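Local structure of putative dienelactone hydrolase (Klebsiella pneumoniae subsp. pneumoniae MGH 78578, 3F67) at residues Ile36-Ile41 with Pro65-Arg70. The protein is probably a hydrolase of the dienelactone hydrolase family, built on the alpha/beta-hydrolase fold and likely to cleave ester or lactone bonds. Residues are numbered along the deposited sequence; the frame is centred on the assembly and turned at random. Where two conformers were deposited one is given.
Sequences IVVQEI and PELYFR
Gln39 reaches across to the turn 66-69 and points the NE2 end of its amide at one face of Tyr68, 3.2 Å above the ring plane; with the planes 54° apart this is no flat stack. A hydrogen bond from Gln39 NE2 to Glu40 O (3.0 Å), together with those at OE1, fixes the amide's rotation. Gln39 OE1 accepts from Leu67 N at 3.2 Å; donor and acceptor at once, glutamine suits this buried place. Ile41 O meets the ring near its plane, 3.4 Å from Tyr68 CE2, while Tyr68 OH is buried without a polar partner. Nearer the strand ends, Val38 CG1, anti to its own N (chi1 -167°), packs on Leu67 CD1 at 3.7 Å.

Where the chains part, Pro65 has no N-H to give Val37 O; a buried water supplies the donor and also binds Gln39 N and Pro65 O. Looser is the side by partly exposed Glu66, whose OE1 accepts from Val44 N and from a second water bound to Gln39 OE1 and Tyr68 N.

The segments take in the ends of parallel strands 32-38 and 61-65, a beta-alpha-beta unit through helix 46-57, and the loops after them. Glu40, paired with Arg219, touches Cys123, the probable nucleophile. Helix 93-108 packs on Ile36 and Pro65, helix 80-88 on Ile41 and Tyr68.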
# COMPACT_ATOMS: atom_id res chain seq x y z
N ILE A 36 3.69 0.65 -6.79
CA ILE A 36 2.93 1.79 -6.21
C ILE A 36 3.01 1.62 -4.68
O ILE A 36 2.82 0.50 -4.19
CB ILE A 36 1.52 1.72 -6.66
CG1 ILE A 36 1.45 1.92 -8.21
CG2 ILE A 36 0.66 2.80 -5.95
CD1 ILE A 36 -0.00 1.82 -8.72
N VAL A 37 3.34 2.69 -3.96
CA VAL A 37 3.53 2.60 -2.51
C VAL A 37 2.39 3.40 -1.88
O VAL A 37 2.25 4.62 -2.14
CB VAL A 37 4.87 3.24 -2.10
CG1 VAL A 37 5.00 3.23 -0.57
CG2 VAL A 37 6.06 2.42 -2.71
N VAL A 38 1.56 2.73 -1.07
CA VAL A 38 0.39 3.44 -0.49
C VAL A 38 0.65 3.85 0.95
O VAL A 38 0.93 3.00 1.82
CB VAL A 38 -0.90 2.60 -0.52
CG1 VAL A 38 -2.16 3.50 -0.23
CG2 VAL A 38 -1.08 1.88 -1.86
N GLN A 39 0.54 5.16 1.18
CA GLN A 39 0.77 5.82 2.48
C GLN A 39 -0.06 5.25 3.65
O GLN A 39 -1.09 4.58 3.44
CB GLN A 39 0.34 7.28 2.28
CG GLN A 39 -1.13 7.34 1.85
CD GLN A 39 -1.63 8.79 1.80
OE1 GLN A 39 -1.38 9.49 0.83
NE2 GLN A 39 -2.29 9.24 2.87
N GLU A 40 0.40 5.54 4.89
CA GLU A 40 -0.46 5.48 6.07
C GLU A 40 -1.35 6.74 6.09
O GLU A 40 -1.39 7.50 5.08
CB GLU A 40 0.41 5.41 7.32
CG GLU A 40 1.52 4.31 7.22
CD GLU A 40 2.37 4.23 8.49
OE1 GLU A 40 3.23 5.12 8.70
OE2 GLU A 40 2.24 3.25 9.26
N ILE A 41 -2.04 7.00 7.20
CA ILE A 41 -2.88 8.21 7.28
C ILE A 41 -2.06 9.53 7.32
O ILE A 41 -2.64 10.62 7.26
CB ILE A 41 -3.81 8.18 8.50
CG1 ILE A 41 -3.03 8.05 9.81
CG2 ILE A 41 -4.81 7.02 8.32
CD1 ILE A 41 -3.87 8.15 11.05
N PRO A 65 1.81 8.25 -4.30
CA PRO A 65 0.90 9.39 -4.53
C PRO A 65 0.34 10.00 -3.22
O PRO A 65 0.09 9.27 -2.25
CB PRO A 65 -0.24 8.76 -5.35
CG PRO A 65 -0.31 7.33 -4.84
CD PRO A 65 1.17 6.94 -4.62
N GLU A 66 0.12 11.30 -3.27
CA GLU A 66 -0.49 12.06 -2.20
C GLU A 66 -2.01 11.87 -2.33
O GLU A 66 -2.72 12.75 -2.85
CB GLU A 66 -0.13 13.53 -2.39
CG GLU A 66 -0.21 14.34 -1.10
CD GLU A 66 0.76 13.85 -0.05
OE1 GLU A 66 0.42 12.88 0.66
OE2 GLU A 66 1.86 14.45 0.08
N LEU A 67 -2.51 10.73 -1.84
CA LEU A 67 -3.93 10.36 -2.13
C LEU A 67 -4.98 11.29 -1.50
O LEU A 67 -6.12 11.35 -1.98
CB LEU A 67 -4.19 8.90 -1.72
CG LEU A 67 -3.37 7.95 -2.62
CD1 LEU A 67 -3.23 6.55 -2.00
CD2 LEU A 67 -4.10 7.80 -3.95
N TYR A 68 -4.60 12.01 -0.44
CA TYR A 68 -5.61 12.84 0.26
C TYR A 68 -5.72 14.25 -0.33
O TYR A 68 -6.49 15.06 0.20
CB TYR A 68 -5.28 12.97 1.77
CG TYR A 68 -5.29 11.66 2.58
CD1 TYR A 68 -5.79 10.46 2.02
CD2 TYR A 68 -4.84 11.65 3.90
CE1 TYR A 68 -5.82 9.25 2.80
CE2 TYR A 68 -4.85 10.48 4.69
CZ TYR A 68 -5.34 9.30 4.13
OH TYR A 68 -5.33 8.16 4.89
N PHE A 69 -4.99 14.55 -1.42
CA PHE A 69 -4.76 15.97 -1.82
C PHE A 69 -6.02 16.83 -2.03
O PHE A 69 -6.01 18.04 -1.76
CB PHE A 69 -3.79 16.09 -3.04
CG PHE A 69 -4.44 15.77 -4.37
CD1 PHE A 69 -4.73 16.79 -5.28
CD2 PHE A 69 -4.79 14.46 -4.71
CE1 PHE A 69 -5.35 16.49 -6.53
CE2 PHE A 69 -5.40 14.15 -5.92
CZ PHE A 69 -5.68 15.16 -6.84
N ARG A 70 -7.11 16.21 -2.46
CA ARG A 70 -8.35 16.95 -2.74
C ARG A 70 -9.08 17.30 -1.46
O ARG A 70 -9.82 18.28 -1.42
CB ARG A 70 -9.31 16.12 -3.58
CG ARG A 70 -8.78 15.76 -4.98
CD ARG A 70 -9.85 14.99 -5.74
NE ARG A 70 -9.32 14.41 -6.99
CZ ARG A 70 -8.66 13.24 -7.01
NH1 ARG A 70 -8.43 12.61 -5.87
NH2 ARG A 70 -8.23 12.71 -8.13
O HOH W 1 0.79 6.87 -1.12
O HOH W 2 -2.21 12.09 1.16